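Local coordinates for Ice-binding protein (Flavobacteriaceae bacterium, PDB 5UYT) that probably binds ice crystals and restrains their growth, serving as an antifreeze protein of an Antarctic bacterium, at residues G105-D110 / V146-E151; V135-T138 / L142-N145; P216-V221 / N362-V367. All coordinates share one frame; numbering follows the deposited sequence.

Interaction 1: G105-D110 / V146-E151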
ATOM      1  N   GLY A 105     -13.389 -20.870  16.460  1.00 28.91           N
ATOM      2  CA  GLY A 105     -12.074 -21.370  16.838  1.00 28.26           C
ATOM      3  C   GLY A 105     -11.158 -21.281  15.633  1.00 27.73           C
ATOM      4  O   GLY A 105     -11.254 -20.330  14.848  1.00 26.44           O
ATOM      5  N   THR A 106     -10.290 -22.278  15.458  1.00 28.13           N
ATOM      6  CA  THR A 106      -9.329 -22.279  14.372  0.50 27.73           C
ATOM      7  C   THR A 106      -9.742 -23.258  13.252  1.00 28.14           C
ATOM      8  O   THR A 106     -10.201 -24.371  13.539  1.00 28.78           O
ATOM      9  CB  THR A 106      -7.934 -22.619  14.941  0.50 28.26           C
ATOM     10  OG1 THR A 106      -7.656 -21.767  16.073  0.50 28.32           O
ATOM     11  CG2 THR A 106      -6.881 -22.423  13.907  0.50 27.43           C
ATOM     12  N   LEU A 107      -9.585 -22.842  11.996  1.00 27.29           N
ATOM     13  CA  LEU A 107      -9.747 -23.732  10.858  1.00 27.42           C
ATOM     14  C   LEU A 107      -8.453 -23.660  10.069  1.00 27.20           C
ATOM     15  O   LEU A 107      -8.037 -22.564   9.691  1.00 26.99           O
ATOM     16  CB  LEU A 107     -10.914 -23.296   9.949  1.00 27.46           C
ATOM     17  CG  LEU A 107     -11.119 -24.197   8.720  1.00 28.76           C
ATOM     18  CD1 LEU A 107     -11.527 -25.609   9.128  1.00 29.84           C
ATOM     19  CD2 LEU A 107     -12.140 -23.612   7.752  1.00 29.02           C
ATOM     20  N   THR A 108      -7.821 -24.800   9.807  1.00 27.33           N
ATOM     21  CA  THR A 108      -6.560 -24.823   9.047  1.00 26.71           C
ATOM     22  C   THR A 108      -6.777 -25.413   7.657  1.00 27.16           C
ATOM     23  O   THR A 108      -7.370 -26.485   7.512  1.00 28.19           O
ATOM     24  CB  THR A 108      -5.434 -25.572   9.811  1.00 27.03           C
ATOM     25  OG1 THR A 108      -5.215 -24.922  11.065  1.00 27.14           O
ATOM     26  CG2 THR A 108      -4.119 -25.597   9.027  1.00 26.90           C
ATOM     27  N   LEU A 109      -6.302 -24.703   6.633  1.00 26.72           N
ATOM     28  CA  LEU A 109      -6.352 -25.215   5.265  1.00 27.23           C
ATOM     29  C   LEU A 109      -4.930 -25.600   4.863  1.00 27.79           C
ATOM     30  O   LEU A 109      -4.019 -24.748   4.795  1.00 26.74           O
ATOM     31  CB  LEU A 109      -6.972 -24.176   4.306  1.00 26.78           C
ATOM     32  CG  LEU A 109      -8.275 -23.530   4.788  1.00 26.22           C
ATOM     33  CD1 LEU A 109      -8.821 -22.559   3.755  1.00 26.24           C
ATOM     34  CD2 LEU A 109      -9.336 -24.580   5.156  1.00 27.39           C
ATOM     35  N   ASP A 110      -4.758 -26.893   4.613  1.00 28.91           N
ATOM     36  CA  ASP A 110      -3.447 -27.522   4.453  1.00 29.96           C
ATOM     37  C   ASP A 110      -3.271 -27.882   2.987  1.00 30.16           C
ATOM     38  O   ASP A 110      -4.051 -28.667   2.410  1.00 30.43           O
ATOM     39  CB  ASP A 110      -3.406 -28.747   5.382  1.00 31.47           C
ATOM     40  CG  ASP A 110      -2.241 -29.703   5.112  1.00 33.47           C
ATOM     41  OD1 ASP A 110      -1.354 -29.474   4.262  1.00 33.21           O
ATOM     42  OD2 ASP A 110      -2.274 -30.781   5.757  1.00 35.55           O
ATOM     43  N   VAL A 146      -8.636 -20.052  -2.240  1.00 27.03           N
ATOM     44  CA  VAL A 146      -9.770 -20.319  -1.329  1.00 26.84           C
ATOM     45  C   VAL A 146     -11.011 -19.514  -1.734  1.00 27.17           C
ATOM     46  O   VAL A 146     -10.933 -18.303  -1.983  1.00 26.73           O
ATOM     47  CB  VAL A 146      -9.400 -20.020   0.144  1.00 25.88           C
ATOM     48  CG1 VAL A 146     -10.598 -20.262   1.048  1.00 25.87           C
ATOM     49  CG2 VAL A 146      -8.176 -20.855   0.553  1.00 25.94           C
ATOM     50  N   PHE A 147     -12.160 -20.198  -1.814  1.00 28.02           N
ATOM     51  CA  PHE A 147     -13.414 -19.569  -2.219  1.00 28.13           C
ATOM     52  C   PHE A 147     -14.527 -19.996  -1.276  1.00 28.98           C
ATOM     53  O   PHE A 147     -14.604 -21.178  -0.883  1.00 29.62           O
ATOM     54  CB  PHE A 147     -13.807 -20.018  -3.638  1.00 29.30           C
ATOM     55  CG  PHE A 147     -12.807 -19.633  -4.708  1.00 28.90           C
ATOM     56  CD1 PHE A 147     -13.024 -18.509  -5.502  1.00 28.87           C
ATOM     57  CD2 PHE A 147     -11.669 -20.403  -4.938  1.00 28.87           C
ATOM     58  CE1 PHE A 147     -12.103 -18.144  -6.484  1.00 28.76           C
ATOM     59  CE2 PHE A 147     -10.749 -20.051  -5.919  1.00 29.20           C
ATOM     60  CZ  PHE A 147     -10.965 -18.918  -6.701  1.00 29.28           C
ATOM     61  N   TRP A 148     -15.414 -19.053  -0.965  1.00 28.60           N
ATOM     62  CA  TRP A 148     -16.634 -19.340  -0.199  1.00 29.06           C
ATOM     63  C   TRP A 148     -17.825 -18.877  -1.029  1.00 29.78           C
ATOM     64  O   TRP A 148     -17.970 -17.677  -1.288  1.00 29.76           O
ATOM     65  CB  TRP A 148     -16.608 -18.608   1.166  1.00 28.43           C
ATOM     66  CG  TRP A 148     -15.351 -18.848   1.980  1.00 28.00           C
ATOM     67  CD1 TRP A 148     -14.145 -18.210   1.831  1.00 27.37           C
ATOM     68  CD2 TRP A 148     -15.200 -19.721   3.110  1.00 28.16           C
ATOM     69  NE1 TRP A 148     -13.240 -18.675   2.762  1.00 27.20           N
ATOM     70  CE2 TRP A 148     -13.862 -19.591   3.567  1.00 27.75           C
ATOM     71  CE3 TRP A 148     -16.063 -20.606   3.779  1.00 29.23           C
ATOM     72  CZ2 TRP A 148     -13.361 -20.312   4.669  1.00 28.03           C
ATOM     73  CZ3 TRP A 148     -15.568 -21.331   4.871  1.00 29.51           C
ATOM     74  CH2 TRP A 148     -14.221 -21.186   5.295  1.00 28.44           C
ATOM     75  N   LYS A 149     -18.641 -19.826  -1.501  1.00 30.30           N
ATOM     76  CA  LYS A 149     -19.852 -19.484  -2.238  1.00 31.22           C
ATOM     77  C   LYS A 149     -21.027 -19.535  -1.271  1.00 31.72           C
ATOM     78  O   LYS A 149     -21.536 -20.622  -0.948  1.00 32.71           O
ATOM     79  CB  LYS A 149     -20.055 -20.466  -3.385  1.00 32.78           C
ATOM     80  CG  LYS A 149     -21.269 -20.153  -4.253  1.00 34.31           C
ATOM     81  CD  LYS A 149     -21.785 -21.392  -4.985  1.00 36.27           C
ATOM     82  CE  LYS A 149     -22.346 -22.465  -4.044  1.00 37.19           C
ATOM     83  NZ  LYS A 149     -23.240 -21.980  -2.941  1.00 37.45           N
ATOM     84  N   VAL A 150     -21.461 -18.359  -0.817  1.00 31.18           N
ATOM     85  CA  VAL A 150     -22.409 -18.268   0.303  1.00 31.35           C
ATOM     86  C   VAL A 150     -23.808 -17.817  -0.139  1.00 32.78           C
ATOM     87  O   VAL A 150     -23.975 -16.686  -0.627  1.00 33.09           O
ATOM     88  CB  VAL A 150     -21.902 -17.332   1.435  1.00 30.03           C
ATOM     89  CG1 VAL A 150     -22.816 -17.444   2.662  1.00 30.23           C
ATOM     90  CG2 VAL A 150     -20.453 -17.661   1.822  1.00 28.92           C
ATOM     91  N   GLU A 151     -24.803 -18.686   0.063  1.00 33.90           N
ATOM     92  CA  GLU A 151     -26.198 -18.373  -0.306  1.00 35.15           C
ATOM     93  C   GLU A 151     -26.922 -17.737   0.875  1.00 34.85           C
ATOM     94  O   GLU A 151     -27.941 -18.266   1.363  1.00 35.99           O
ATOM     95  CB  GLU A 151     -26.963 -19.631  -0.745  1.00 37.47           C
ATOM     96  CG  GLU A 151     -26.272 -20.478  -1.801  1.00 38.52           C
ATOM     97  CD  GLU A 151     -26.058 -19.746  -3.107  1.00 39.00           C
ATOM     98  OE1 GLU A 151     -26.840 -18.818  -3.409  1.00 39.36           O
ATOM     99  OE2 GLU A 151     -25.095 -20.110  -3.821  1.00 38.98           O
TER
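L109 rests its CD1 methyl on both branches of V146, 3.7 Å from V146 CG2 and 4.0 Å from V146 CG1. The two side chains reach toward each other tip to tip, which spans the gap between strands 106-110 and 146-150 where the nearest CA pair, L109 CA to V146 CA, stands 8.9 Å apart. V146 has CG1 anti to the backbone N (chi1 178°) and CG2 anti to the carbonyl carbon, and this spread presents both methyls to the single leucine methyl. Two residues back along the same strand, L107 meets the W148 indole at its edge rather than over a face: CD2 lies near the ring plane, 4.0 Å from CH2. A chi1 of -52° carries the W148 benzo ring inward, while NE1 bonds to the carbonyl of K163 and the ring stacks with F121, which probably fixes the indole's rotation. Alternation along strand 146-150 sends the next residues elsewhere: F147 and K149 touch helix 55-73, and K149 NZ forms a salt bridge to the anti lone pair of E151 OE2 at 2.8 Å. All four touching residues are buried, and the two segments cover 129 Å² of each other in total. With methyls and ring carbons alone meeting across the interior of the beta-helix, cohesion here is dispersive and hydrophobic, and depends on shape rather than on bond direction.

Interaction 2: V135-T138 / L142-N145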
ATOM      1  N   VAL A 135      -8.982 -18.419  10.418  1.00 25.31           N
ATOM      2  CA  VAL A 135      -8.716 -19.316   9.308  1.00 25.76           C
ATOM      3  C   VAL A 135      -7.228 -19.212   8.969  1.00 26.11           C
ATOM      4  O   VAL A 135      -6.729 -18.123   8.724  1.00 24.74           O
ATOM      5  CB  VAL A 135      -9.614 -18.985   8.102  1.00 25.95           C
ATOM      6  CG1 VAL A 135      -9.262 -19.862   6.895  1.00 26.38           C
ATOM      7  CG2 VAL A 135     -11.064 -19.217   8.508  1.00 26.50           C
ATOM      8  N   LEU A 136      -6.539 -20.350   9.006  1.00 26.89           N
ATOM      9  CA  LEU A 136      -5.085 -20.393   8.855  1.00 26.94           C
ATOM     10  C   LEU A 136      -4.722 -21.184   7.604  1.00 27.28           C
ATOM     11  O   LEU A 136      -5.440 -22.128   7.224  1.00 27.37           O
ATOM     12  CB  LEU A 136      -4.438 -21.063  10.078  1.00 28.17           C
ATOM     13  CG  LEU A 136      -4.858 -20.587  11.473  1.00 29.23           C
ATOM     14  CD1 LEU A 136      -4.277 -21.477  12.564  1.00 29.50           C
ATOM     15  CD2 LEU A 136      -4.449 -19.139  11.713  1.00 27.69           C
ATOM     16  N   LEU A 137      -3.628 -20.774   6.947  1.00 26.81           N
ATOM     17  CA  LEU A 137      -3.119 -21.495   5.790  1.00 27.52           C
ATOM     18  C   LEU A 137      -1.784 -22.163   6.116  1.00 28.01           C
ATOM     19  O   LEU A 137      -0.916 -21.575   6.785  1.00 27.71           O
ATOM     20  CB  LEU A 137      -2.948 -20.569   4.570  1.00 27.73           C
ATOM     21  CG  LEU A 137      -4.149 -19.697   4.192  1.00 28.06           C
ATOM     22  CD1 LEU A 137      -3.759 -18.722   3.077  1.00 29.20           C
ATOM     23  CD2 LEU A 137      -5.380 -20.542   3.831  1.00 29.01           C
ATOM     24  N   THR A 138      -1.609 -23.396   5.648  1.00 28.45           N
ATOM     25  CA  THR A 138      -0.326 -24.074   5.856  1.00 29.92           C
ATOM     26  C   THR A 138       0.095 -24.907   4.657  1.00 30.41           C
ATOM     27  O   THR A 138      -0.729 -25.271   3.800  1.00 29.77           O
ATOM     28  CB  THR A 138      -0.344 -25.038   7.060  1.00 31.58           C
ATOM     29  OG1 THR A 138      -1.322 -26.071   6.834  1.00 32.70           O
ATOM     30  CG2 THR A 138      -0.681 -24.327   8.316  1.00 32.05           C
ATOM     31  N   LEU A 142      -2.672 -21.301  -0.551  1.00 28.19           N
ATOM     32  CA  LEU A 142      -2.656 -19.874  -0.888  1.00 27.55           C
ATOM     33  C   LEU A 142      -4.065 -19.310  -0.768  1.00 26.89           C
ATOM     34  O   LEU A 142      -5.027 -19.951  -1.212  1.00 27.25           O
ATOM     35  CB  LEU A 142      -2.203 -19.695  -2.340  1.00 28.05           C
ATOM     36  CG  LEU A 142      -0.795 -20.179  -2.678  1.00 28.82           C
ATOM     37  CD1 LEU A 142      -0.636 -20.140  -4.190  1.00 29.81           C
ATOM     38  CD2 LEU A 142       0.228 -19.264  -1.972  1.00 29.58           C
ATOM     39  N   ALA A 143      -4.183 -18.110  -0.196  1.00 25.72           N
ATOM     40  CA  ALA A 143      -5.500 -17.459  -0.043  1.00 24.89           C
ATOM     41  C   ALA A 143      -6.230 -17.280  -1.382  1.00 25.83           C
ATOM     42  O   ALA A 143      -7.463 -17.413  -1.445  1.00 25.89           O
ATOM     43  CB  ALA A 143      -5.354 -16.110   0.664  1.00 24.31           C
ATOM     44  N   CYS A 144      -5.475 -17.002  -2.455  1.00 25.47           N
ATOM     45  CA  CYS A 144      -6.088 -16.770  -3.757  1.00 26.56           C
ATOM     46  C   CYS A 144      -6.828 -18.006  -4.320  1.00 27.36           C
ATOM     47  O   CYS A 144      -7.650 -17.867  -5.205  1.00 27.33           O
ATOM     48  CB  CYS A 144      -5.061 -16.247  -4.766  1.00 26.84           C
ATOM     49  SG  CYS A 144      -3.721 -17.401  -5.108  1.00 28.82           S
ATOM     50  N   ASN A 145      -6.509 -19.186  -3.785  1.00 28.10           N
ATOM     51  CA  ASN A 145      -7.149 -20.470  -4.134  1.00 28.42           C
ATOM     52  C   ASN A 145      -8.247 -20.929  -3.157  1.00 28.51           C
ATOM     53  O   ASN A 145      -8.751 -22.064  -3.246  1.00 29.04           O
ATOM     54  CB  ASN A 145      -6.071 -21.551  -4.249  1.00 29.96           C
ATOM     55  CG  ASN A 145      -5.317 -21.503  -5.573  1.00 30.39           C
ATOM     56  OD1 ASN A 145      -5.917 -21.325  -6.630  1.00 30.80           O
ATOM     57  ND2 ASN A 145      -4.012 -21.722  -5.525  1.00 30.83           N
TER
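Strand 134-138 ends at T138, and after three more residues the chain reaches L142, bent so that L137 CA and L142 CA lie 6.9 Å apart. The second segment is held as a tight turn: N145 N donates to L142 O at 3.1 Å, and residues 143-145 form a short 3-10 segment. Into this turn reaches one side chain, L137. Its CG is anti to the carbonyl carbon (chi1 -51°) and CD1 continues the chain in extended form (chi2 173°), which brings this one methyl down onto the peptide joining L142 to A143. CD1 lies over the flat face of that peptide, 3.4 Å from A143 N and 3.9 Å from L142 C, so the approach is van der Waals packing rather than anything directed along the N-H. A143 adds its own methyl, with CB 3.9 Å from L137 CD1. L142, by contrast, contributes backbone, its CB pointing away from the strand and its side chain touching S115. C144 CB also points away, its SG forming the disulfide with C205 and tying the 3-10 turn to a distant part of the chain. L137 and A143 both touch E182 of strand 180-187, while the strand's backbone bonds to L107 and L109 of the neighbouring coil. Here the strand, the turn after it and strand 146-150 form a corner of the right-handed beta-helix, the solenoid fold of this ice-binding protein.

Interaction 3: P216-V221 / N362-V367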
ATOM      1  N   PRO A 216      13.024   7.688 -12.102  1.00 21.62           N
ATOM      2  CA  PRO A 216      13.679   8.791 -12.786  1.00 22.12           C
ATOM      3  C   PRO A 216      15.181   8.566 -12.869  1.00 22.33           C
ATOM      4  O   PRO A 216      15.770   7.928 -11.980  1.00 22.67           O
ATOM      5  CB  PRO A 216      13.422   9.974 -11.854  1.00 21.75           C
ATOM      6  CG  PRO A 216      13.350   9.343 -10.471  1.00 21.08           C
ATOM      7  CD  PRO A 216      12.537   8.102 -10.765  1.00 21.02           C
ATOM      8  N   ASN A 217      15.790   9.093 -13.924  1.00 23.24           N
ATOM      9  CA  ASN A 217      17.217   9.173 -13.963  1.00 23.13           C
ATOM     10  C   ASN A 217      17.592  10.388 -13.123  1.00 22.55           C
ATOM     11  O   ASN A 217      17.202  11.518 -13.444  1.00 23.52           O
ATOM     12  CB  ASN A 217      17.696   9.304 -15.405  1.00 25.39           C
ATOM     13  CG  ASN A 217      19.199   9.526 -15.510  1.00 26.07           C
ATOM     14  OD1 ASN A 217      19.950   9.340 -14.568  1.00 24.59           O
ATOM     15  ND2 ASN A 217      19.637   9.902 -16.705  1.00 28.58           N
ATOM     16  N   LEU A 218      18.296  10.153 -12.017  1.00 20.71           N
ATOM     17  CA  LEU A 218      18.772  11.278 -11.190  1.00 20.08           C
ATOM     18  C   LEU A 218      20.039  11.966 -11.741  1.00 20.69           C
ATOM     19  O   LEU A 218      20.442  13.013 -11.211  1.00 20.17           O
ATOM     20  CB  LEU A 218      18.989  10.848  -9.731  1.00 19.20           C
ATOM     21  CG  LEU A 218      17.743  10.321  -9.002  1.00 19.45           C
ATOM     22  CD1 LEU A 218      18.143   9.887  -7.597  1.00 19.42           C
ATOM     23  CD2 LEU A 218      16.637  11.371  -8.951  1.00 20.88           C
ATOM     24  N   GLY A 219      20.670  11.418 -12.793  1.00 21.02           N
ATOM     25  CA  GLY A 219      21.982  11.949 -13.216  1.00 21.69           C
ATOM     26  C   GLY A 219      22.953  12.141 -12.044  1.00 21.24           C
ATOM     27  O   GLY A 219      23.088  11.255 -11.184  1.00 20.41           O
ATOM     28  N   THR A 220      23.624  13.298 -11.998  1.00 21.92           N
ATOM     29  CA  THR A 220      24.705  13.499 -11.018  1.00 21.99           C
ATOM     30  C   THR A 220      24.157  13.754  -9.612  1.00 21.68           C
ATOM     31  O   THR A 220      24.876  13.593  -8.627  1.00 20.39           O
ATOM     32  CB  THR A 220      25.669  14.642 -11.408  1.00 23.18           C
ATOM     33  OG1 THR A 220      24.944  15.890 -11.360  1.00 24.29           O
ATOM     34  CG2 THR A 220      26.244  14.453 -12.818  1.00 24.60           C
ATOM     35  N   VAL A 221      22.875  14.103  -9.509  1.00 21.66           N
ATOM     36  CA  VAL A 221      22.301  14.363  -8.194  1.00 23.00           C
ATOM     37  C   VAL A 221      22.164  13.059  -7.348  1.00 22.39           C
ATOM     38  O   VAL A 221      21.989  13.117  -6.116  1.00 21.74           O
ATOM     39  CB  VAL A 221      21.048  15.295  -8.284  1.00 24.95           C
ATOM     40  CG1 VAL A 221      19.773  14.489  -8.297  1.00 26.38           C
ATOM     41  CG2 VAL A 221      21.024  16.236  -7.073  1.00 27.04           C
ATOM     42  N   ASN A 362      14.632   2.862  -4.651  1.00 18.22           N
ATOM     43  CA  ASN A 362      13.514   2.816  -5.619  1.00 18.53           C
ATOM     44  C   ASN A 362      12.262   3.536  -5.124  1.00 17.45           C
ATOM     45  O   ASN A 362      11.172   3.303  -5.654  1.00 17.34           O
ATOM     46  CB  ASN A 362      13.152   1.349  -5.972  1.00 19.25           C
ATOM     47  CG  ASN A 362      14.303   0.606  -6.640  1.00 21.39           C
ATOM     48  OD1 ASN A 362      15.183   1.215  -7.228  1.00 21.37           O
ATOM     49  ND2 ASN A 362      14.310  -0.725  -6.533  1.00 22.67           N
ATOM     50  N   VAL A 363      12.425   4.394  -4.118  1.00 16.23           N
ATOM     51  CA  VAL A 363      11.320   5.183  -3.559  1.00 16.10           C
ATOM     52  C   VAL A 363      11.558   6.669  -3.825  1.00 16.26           C
ATOM     53  O   VAL A 363      12.661   7.203  -3.509  1.00 16.40           O
ATOM     54  CB  VAL A 363      11.253   4.952  -2.042  1.00 15.65           C
ATOM     55  CG1 VAL A 363      10.151   5.807  -1.440  1.00 15.64           C
ATOM     56  CG2 VAL A 363      11.023   3.456  -1.771  1.00 16.34           C
ATOM     57  N   PHE A 364      10.565   7.315  -4.461  1.00 16.48           N
ATOM     58  CA  PHE A 364      10.682   8.729  -4.825  1.00 17.22           C
ATOM     59  C   PHE A 364       9.481   9.522  -4.371  1.00 17.45           C
ATOM     60  O   PHE A 364       8.335   9.064  -4.510  1.00 18.29           O
ATOM     61  CB  PHE A 364      10.805   8.870  -6.345  1.00 17.91           C
ATOM     62  CG  PHE A 364      11.963   8.098  -6.895  1.00 18.64           C
ATOM     63  CD1 PHE A 364      13.237   8.674  -6.924  1.00 19.21           C
ATOM     64  CD2 PHE A 364      11.805   6.754  -7.257  1.00 18.74           C
ATOM     65  CE1 PHE A 364      14.338   7.941  -7.373  1.00 20.22           C
ATOM     66  CE2 PHE A 364      12.912   6.017  -7.712  1.00 19.63           C
ATOM     67  CZ  PHE A 364      14.162   6.605  -7.750  1.00 20.35           C
ATOM     68  N   TRP A 365       9.739  10.728  -3.878  1.00 17.19           N
ATOM     69  CA  TRP A 365       8.666  11.586  -3.404  1.00 16.90           C
ATOM     70  C   TRP A 365       8.799  12.888  -4.178  1.00 17.93           C
ATOM     71  O   TRP A 365       9.858  13.541  -4.119  1.00 18.92           O
ATOM     72  CB  TRP A 365       8.869  11.917  -1.922  1.00 16.63           C
ATOM     73  CG  TRP A 365       8.946  10.717  -0.997  1.00 15.86           C
ATOM     74  CD1 TRP A 365      10.024   9.879  -0.815  1.00 15.98           C
ATOM     75  CD2 TRP A 365       7.924  10.265  -0.114  1.00 16.46           C
ATOM     76  NE1 TRP A 365       9.710   8.921   0.127  1.00 16.15           N
ATOM     77  CE2 TRP A 365       8.427   9.136   0.570  1.00 16.06           C
ATOM     78  CE3 TRP A 365       6.602  10.687   0.144  1.00 16.45           C
ATOM     79  CZ2 TRP A 365       7.665   8.425   1.512  1.00 16.82           C
ATOM     80  CZ3 TRP A 365       5.849   9.991   1.101  1.00 16.94           C
ATOM     81  CH2 TRP A 365       6.395   8.878   1.788  1.00 17.17           C
ATOM     82  N   LYS A 366       7.748  13.266  -4.908  1.00 18.06           N
ATOM     83  CA  LYS A 366       7.745  14.533  -5.628  1.00 19.29           C
ATOM     84  C   LYS A 366       6.882  15.495  -4.820  1.00 18.92           C
ATOM     85  O   LYS A 366       5.663  15.279  -4.762  1.00 18.77           O
ATOM     86  CB  LYS A 366       7.123  14.289  -7.009  1.00 20.74           C
ATOM     87  CG  LYS A 366       7.193  15.456  -8.017  1.00 24.62           C
ATOM     88  CD  LYS A 366       6.112  16.517  -7.807  1.00 27.77           C
ATOM     89  CE  LYS A 366       4.681  15.982  -7.766  1.00 29.29           C
ATOM     90  NZ  LYS A 366       3.725  17.053  -7.337  1.00 31.02           N
ATOM     91  N   VAL A 367       7.474  16.525  -4.201  1.00 18.50           N
ATOM     92  CA  VAL A 367       6.694  17.395  -3.305  1.00 17.77           C
ATOM     93  C   VAL A 367       6.620  18.829  -3.868  1.00 18.36           C
ATOM     94  O   VAL A 367       7.626  19.535  -3.990  1.00 18.53           O
ATOM     95  CB  VAL A 367       7.318  17.423  -1.877  1.00 17.25           C
ATOM     96  CG1 VAL A 367       6.450  18.308  -0.978  1.00 17.38           C
ATOM     97  CG2 VAL A 367       7.446  15.979  -1.341  1.00 16.23           C
TER
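The loop that links strand 198-200 to strand 224-228 packs against the second beta-helix at F364, a residue of strand 363-367. P216 sets its CG-CD edge down on one face of the F364 ring, the rest of the pyrrolidine ring tilting away: CD sits 3.6 Å from the ring centroid and 5° off the normal, a CH-pi contact. P216 CG is displaced toward one side of the ring, 3.5 Å from F364 CE1. L218 comes to the same carbon from another direction, its CD1 near the ring plane at the edge, 4.3 Å from CE1, so face and edge are filled by two residues of one loop. F364 has CG anti to the carbonyl carbon (chi1 -57°), which projects the ring off the strand toward the proline; P216 CA and F364 CA are 8.5 Å apart. The strand forms one side of a coil of the solenoid, its backbone hydrogen-bonded to strands 336-340 and 382-385. On the loop side P216 also touches Y285 of helix 270-288, placing the proline between helix and strand, while S382 touches both L218 and F364. With the F364 ring cut back to an alanine, the CG-CD edge of P216 and the L218 methyl would probably lose the surface they share, opening a gap under the proline. Directly after the proline, N217 OD1 accepts from G219 N at 2.8 Å in an Asx turn, the donor standing 58° out of the carbonyl plane. The turn leads into T220, whose backbone N donates to D278 OD2 on the same helix.

In the fold
Interactions 1 and 2 belong to one beta-helix: their centres are 9 Å apart, strands 106-110 and 134-138 are parallel neighbours joined by backbone bonds between L107, L109 and L136, and interaction 2 is nested in the loop that interaction 1 closes. Interaction 1 is core, bridging the interior from side chain to side chain; interaction 2 is only partly buried and sets a methyl on turn backbone. Interaction 3, also buried, lies on the opposite side of the chain's centre, with centres about 45 and 38 Å from the other two. It joins a loop to a strand and is the one that uses an aromatic face, through a CH-pi contact.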